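Local coordinates for MdbA protein (Corynebacterium diphtheriae, PDB 5C00) that probably catalyses disulfide bond formation in exported proteins as a DsbA-like thiol-disulfide oxidoreductase, and is essential for viability, pilus assembly, toxin production and virulence, at residues S54-A59 against K125-I130; D138-A143 against K155-G160. One frame throughout, in Å; residues are numbered along the deposited sequence.

Contact 1 of 2, residues S54-A59 against K125-I130; sequences SCPHCA and KEQKNI
The CPHC motif at the start of helix 56-74, the probable redox site of this thioredoxin-type protein, is met here by Q127. C55 is the N-cap residue, and its carbonyl oxygen takes the one hydrogen bond between the segments. Q127 NE2 donates to C55 O over 3.0 Å, with an N-H...O angle of 153°. The acceptor lies in the amide plane of Q127, but the donor stands above the C55 carbonyl plane, 76° out of it. NE2 also makes a weak hydrogen bond to F53 O. C55 O also accepts from A59 N in the first helical turn, so two donors hold it. The Q127 chain is fully extended, with CG anti to the backbone N (chi1 -180°), and this carries its amide across to the motif. Q127 OE1 sits 3.0 Å from P56 CA and accepts a hydrogen bond from K128 NZ at 2.8 Å. That bond and the one to C55 probably fix the rotation of the amide. The lysine chain is bent to bring K128 NZ back over the proline ring, 4.1 Å from P56 CD. A59 CB packs against Q127 NE2, 4.0 Å away. The S54 side chain starts out away from Q127, and its OG bonds to S97 OG and N96 ND2 in helix 96-109. The contact joins the start of helix 56-74, just beyond strand 45-52, to helix 127-130, which follows helix 113-125.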
loop_
_atom_site.group_PDB
_atom_site.type_symbol
_atom_site.label_atom_id
_atom_site.label_comp_id
_atom_site.label_asym_id
_atom_site.label_seq_id
_atom_site.Cartn_x
_atom_site.Cartn_y
_atom_site.Cartn_z
ATOM N N SER A 54 2.656 -9.514 -1.882
ATOM C CA SER A 54 2.803 -10.956 -1.713
ATOM C C SER A 54 3.780 -11.316 -0.592
ATOM O O SER A 54 4.121 -12.485 -0.428
ATOM C CB SER A 54 3.255 -11.617 -3.008
ATOM O OG SER A 54 2.303 -11.329 -4.017
ATOM N N CYS A 55 4.240 -10.324 0.144
ATOM C CA CYS A 55 5.264 -10.517 1.169
ATOM C C CYS A 55 4.655 -10.810 2.553
ATOM O O CYS A 55 4.000 -9.960 3.131
ATOM C CB CYS A 55 6.111 -9.259 1.177
ATOM S SG CYS A 55 7.293 -9.174 2.506
ATOM N N PRO A 56 4.872 -12.026 3.083
ATOM C CA PRO A 56 4.234 -12.380 4.353
ATOM C C PRO A 56 4.758 -11.556 5.504
ATOM O O PRO A 56 4.006 -11.218 6.404
ATOM C CB PRO A 56 4.561 -13.877 4.568
ATOM C CG PRO A 56 5.441 -14.277 3.446
ATOM C CD PRO A 56 5.488 -13.179 2.410
ATOM N N HIS A 57 6.037 -11.197 5.477
ATOM C CA HIS A 57 6.574 -10.422 6.574
ATOM C C HIS A 57 6.133 -8.957 6.484
ATOM O O HIS A 57 6.108 -8.282 7.481
ATOM C CB HIS A 57 8.090 -10.595 6.724
ATOM C CG HIS A 57 8.490 -11.959 7.205
ATOM N ND1 HIS A 57 9.672 -12.568 6.837
ATOM C CD2 HIS A 57 7.842 -12.841 8.004
ATOM C CE1 HIS A 57 9.738 -13.769 7.391
ATOM N NE2 HIS A 57 8.636 -13.961 8.102
ATOM N N CYS A 58 5.716 -8.487 5.302
ATOM C CA CYS A 58 5.098 -7.153 5.184
ATOM C C CYS A 58 3.740 -7.155 5.849
ATOM O O CYS A 58 3.408 -6.244 6.576
ATOM C CB CYS A 58 4.862 -6.720 3.722
ATOM S SG CYS A 58 6.374 -6.324 2.838
ATOM N N ALA A 59 2.988 -8.237 5.671
ATOM C CA ALA A 59 1.706 -8.364 6.377
ATOM C C ALA A 59 1.928 -8.435 7.885
ATOM O O ALA A 59 1.242 -7.793 8.671
ATOM C CB ALA A 59 0.989 -9.567 5.886
ATOM N N LYS A 125 -3.919 -8.547 5.051
ATOM C CA LYS A 125 -4.421 -9.498 6.024
ATOM C C LYS A 125 -4.762 -10.830 5.380
ATOM O O LYS A 125 -4.495 -11.858 5.977
ATOM C CB LYS A 125 -5.670 -8.976 6.743
ATOM C CG LYS A 125 -6.282 -10.001 7.698
ATOM C CD LYS A 125 -7.646 -9.585 8.197
ATOM C CE LYS A 125 -8.207 -10.634 9.156
ATOM N NZ LYS A 125 -8.980 -9.934 10.196
ATOM N N GLU A 126 -5.387 -10.807 4.202
ATOM C CA GLU A 126 -5.804 -12.042 3.532
ATOM C C GLU A 126 -4.813 -12.616 2.504
ATOM O O GLU A 126 -5.132 -13.525 1.724
ATOM C CB GLU A 126 -7.170 -11.829 2.946
ATOM C CG GLU A 126 -8.231 -11.504 4.003
ATOM C CD GLU A 126 -8.461 -12.594 5.030
ATOM O OE1 GLU A 126 -7.857 -13.705 4.960
ATOM O OE2 GLU A 126 -9.320 -12.342 5.939
ATOM N N GLN A 127 -3.612 -12.099 2.521
ATOM C CA GLN A 127 -2.626 -12.409 1.531
ATOM C C GLN A 127 -2.551 -13.871 1.221
ATOM O O GLN A 127 -2.543 -14.293 0.058
ATOM C CB GLN A 127 -1.283 -11.949 2.103
ATOM C CG GLN A 127 -0.123 -12.177 1.233
ATOM C CD GLN A 127 1.127 -11.670 1.916
ATOM O OE1 GLN A 127 1.877 -12.461 2.450
ATOM N NE2 GLN A 127 1.299 -10.334 1.995
ATOM N N LYS A 128 -2.503 -14.693 2.260
ATOM C CA LYS A 128 -2.382 -16.143 2.043
ATOM C C LYS A 128 -3.547 -16.806 1.353
ATOM O O LYS A 128 -3.354 -17.801 0.681
ATOM C CB LYS A 128 -2.002 -16.853 3.348
ATOM C CG LYS A 128 -0.495 -16.872 3.595
ATOM C CD LYS A 128 0.266 -15.617 3.106
ATOM C CE LYS A 128 1.616 -15.931 2.454
ATOM N NZ LYS A 128 1.967 -15.032 1.292
ATOM N N ASN A 129 -4.755 -16.256 1.482
ATOM C CA ASN A 129 -5.968 -16.745 0.796
ATOM C C ASN A 129 -6.200 -16.180 -0.605
ATOM O O ASN A 129 -6.908 -16.752 -1.421
ATOM C CB ASN A 129 -7.184 -16.436 1.686
ATOM C CG ASN A 129 -7.085 -17.128 3.007
ATOM O OD1 ASN A 129 -6.865 -18.332 3.035
ATOM N ND2 ASN A 129 -7.127 -16.366 4.112
ATOM N N ILE A 130 -5.590 -15.058 -0.877
ATOM C CA ILE A 130 -5.727 -14.353 -2.114
ATOM C C ILE A 130 -4.714 -14.893 -3.108
ATOM O O ILE A 130 -4.996 -15.053 -4.288
ATOM C CB ILE A 130 -5.415 -12.870 -1.869
ATOM C CG1 ILE A 130 -6.572 -12.206 -1.166
ATOM C CG2 ILE A 130 -5.088 -12.097 -3.172
ATOM C CD1 ILE A 130 -6.229 -10.824 -0.653
#

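Contact 2 of 2, residues D138-A143 against K155-G160; sequences DFADVA and KIREGG
R157 reaches over A140 to meet D141 with the end of its guanidinium group. R157 NH2 donates to D141 OD1 at 2.7 Å. R157 NH1 donates to the same oxygen, D141 OD1, at 3.1 Å. OD1 lies close to the guanidinium plane, but the carboxylate is turned 77° against that plane. NH2 meets OD1 nearly along the C-O direction. NH1 comes to its anti side, tilted 32° from the carboxylate plane. This is an end-on salt bridge onto a single oxygen. The other oxygen, OD2, accepts from the backbone N atoms of H9 and Q10 in the N-terminal segment. NH1 has a second partner in N137. A140 CB sits over the centre of one guanidinium face of R157, 3.7 Å above it, and also touches R157 CG at 3.5 Å. The small alanine therefore packs against both the start and the end of the arginine chain.

The two segments belong to helices 136-145 and 150-158, neighbours in a helical hairpin within the helical part of this DsbA-family fold. G159, with positive phi, forms a Schellman motif with the last turn of the second helix.

Beside the salt bridge, I156 fills the apolar part of the interface. I156 CG2, anti to the backbone N, rests 3.6 Å from A140 CB and also touches F139 CB. The other branch extends further along helix 136-145, where I156 CD1 meets A143 CB at 3.6 Å. The F139 ring leads away from this helix pair, toward helices 96-109 and 113-125, and packs edge-to-face with W134.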
loop_
_atom_site.group_PDB
_atom_site.type_symbol
_atom_site.label_atom_id
_atom_site.label_comp_id
_atom_site.label_asym_id
_atom_site.label_seq_id
_atom_site.Cartn_x
_atom_site.Cartn_y
_atom_site.Cartn_z
ATOM N N ASP A 138 -11.645 -10.241 -9.096
ATOM C CA ASP A 138 -11.761 -10.432 -7.662
ATOM C C ASP A 138 -11.267 -9.208 -6.948
ATOM O O ASP A 138 -11.935 -8.686 -6.047
ATOM C CB ASP A 138 -11.002 -11.683 -7.241
ATOM C CG ASP A 138 -11.528 -12.926 -7.947
ATOM O OD1 ASP A 138 -12.692 -13.375 -7.639
ATOM O OD2 ASP A 138 -10.835 -13.436 -8.845
ATOM N N PHE A 139 -10.091 -8.712 -7.326
ATOM C CA PHE A 139 -9.623 -7.473 -6.730
ATOM C C PHE A 139 -10.635 -6.337 -6.917
ATOM O O PHE A 139 -10.838 -5.485 -6.024
ATOM C CB PHE A 139 -8.265 -7.104 -7.301
ATOM C CG PHE A 139 -7.162 -8.011 -6.828
ATOM C CD1 PHE A 139 -6.628 -7.848 -5.564
ATOM C CD2 PHE A 139 -6.659 -9.015 -7.627
ATOM C CE1 PHE A 139 -5.620 -8.682 -5.102
ATOM C CE2 PHE A 139 -5.639 -9.851 -7.182
ATOM C CZ PHE A 139 -5.105 -9.668 -5.926
ATOM N N ALA A 140 -11.254 -6.281 -8.081
ATOM C CA ALA A 140 -12.226 -5.215 -8.353
ATOM C C ALA A 140 -13.492 -5.332 -7.511
ATOM O O ALA A 140 -13.990 -4.344 -7.000
ATOM C CB ALA A 140 -12.583 -5.200 -9.825
ATOM N N ASP A 141 -14.004 -6.544 -7.357
ATOM C CA ASP A 141 -15.256 -6.731 -6.612
ATOM C C ASP A 141 -14.998 -6.231 -5.183
ATOM O O ASP A 141 -15.859 -5.610 -4.554
ATOM C CB ASP A 141 -15.680 -8.184 -6.559
ATOM C CG ASP A 141 -16.533 -8.621 -7.750
ATOM O OD1 ASP A 141 -16.586 -7.940 -8.804
ATOM O OD2 ASP A 141 -17.184 -9.690 -7.595
ATOM N N VAL A 142 -13.836 -6.596 -4.631
ATOM C CA VAL A 142 -13.534 -6.274 -3.253
ATOM C C VAL A 142 -13.367 -4.772 -3.056
ATOM O O VAL A 142 -13.862 -4.203 -2.070
ATOM C CB VAL A 142 -12.330 -7.074 -2.708
ATOM C CG1 VAL A 142 -11.952 -6.595 -1.313
ATOM C CG2 VAL A 142 -12.713 -8.528 -2.635
ATOM N N ALA A 143 -12.676 -4.107 -3.988
ATOM C CA ALA A 143 -12.593 -2.682 -3.976
ATOM C C ALA A 143 -13.984 -2.035 -3.958
ATOM O O ALA A 143 -14.210 -1.082 -3.208
ATOM C CB ALA A 143 -11.790 -2.183 -5.189
ATOM N N LYS A 155 -11.765 0.234 -13.861
ATOM C CA LYS A 155 -10.348 0.357 -14.104
ATOM C C LYS A 155 -9.577 -0.871 -13.574
ATOM O O LYS A 155 -8.694 -1.395 -14.238
ATOM C CB LYS A 155 -9.856 1.632 -13.441
ATOM C CG LYS A 155 -8.362 1.836 -13.432
ATOM C CD LYS A 155 -8.017 3.178 -12.825
ATOM C CE LYS A 155 -8.830 4.321 -13.419
ATOM N NZ LYS A 155 -8.101 5.590 -13.222
ATOM N N ILE A 156 -9.917 -1.335 -12.366
ATOM C CA ILE A 156 -9.260 -2.499 -11.833
ATOM C C ILE A 156 -9.523 -3.755 -12.715
ATOM O O ILE A 156 -8.615 -4.553 -12.988
ATOM C CB ILE A 156 -9.710 -2.759 -10.375
ATOM C CG1 ILE A 156 -9.246 -1.561 -9.515
ATOM C CG2 ILE A 156 -9.164 -4.116 -9.891
ATOM C CD1 ILE A 156 -9.612 -1.589 -8.056
ATOM N N ARG A 157 -10.764 -3.934 -13.132
ATOM C CA ARG A 157 -11.116 -5.052 -14.013
ATOM C C ARG A 157 -10.315 -5.050 -15.304
ATOM O O ARG A 157 -9.986 -6.108 -15.803
ATOM C CB ARG A 157 -12.599 -4.986 -14.385
ATOM C CG ARG A 157 -13.502 -5.244 -13.224
ATOM C CD ARG A 157 -14.956 -5.449 -13.633
ATOM N NE ARG A 157 -15.791 -5.208 -12.486
ATOM C CZ ARG A 157 -15.874 -6.037 -11.433
ATOM N NH1 ARG A 157 -15.226 -7.185 -11.441
ATOM N NH2 ARG A 157 -16.604 -5.713 -10.368
ATOM N N GLU A 158 -10.016 -3.870 -15.832
ATOM C CA GLU A 158 -9.283 -3.700 -17.074
ATOM C C GLU A 158 -7.804 -3.563 -16.877
ATOM O O GLU A 158 -7.067 -3.458 -17.846
ATOM C CB GLU A 158 -9.800 -2.440 -17.813
ATOM C CG GLU A 158 -11.171 -2.609 -18.440
ATOM C CD GLU A 158 -11.905 -1.287 -18.668
ATOM O OE1 GLU A 158 -11.305 -0.210 -18.428
ATOM O OE2 GLU A 158 -13.089 -1.313 -19.071
ATOM N N GLY A 159 -7.335 -3.577 -15.638
ATOM C CA GLY A 159 -5.899 -3.405 -15.343
ATOM C C GLY A 159 -5.355 -2.043 -15.715
ATOM O O GLY A 159 -4.157 -1.905 -16.073
ATOM N N GLY A 160 -6.227 -1.043 -15.638
ATOM C CA GLY A 160 -5.882 0.321 -16.011
ATOM C C GLY A 160 -4.724 0.981 -15.288
ATOM O O GLY A 160 -4.062 1.841 -15.878
#

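Overall arrangement
Along the chain both segments of contact 1 come first, then both of contact 2, and the centres of the two contacts lie about 18 Å apart. Contact 1 lies where the start of helix 56-74, close to the sheet, meets the helical region. Contact 2 lies within that region, between helices 136-145 and 150-158. The two are linked through helix 127-130, which is followed in the chain by helix 136-145. They also touch directly, as I130 CG2 packs 3.7 Å from F139 CZ. All four segments belong to the thioredoxin-like part of the chain. The arrangement connects the probable redox motif, through a short helix, to the outlying helical hairpin of a DsbA-like fold.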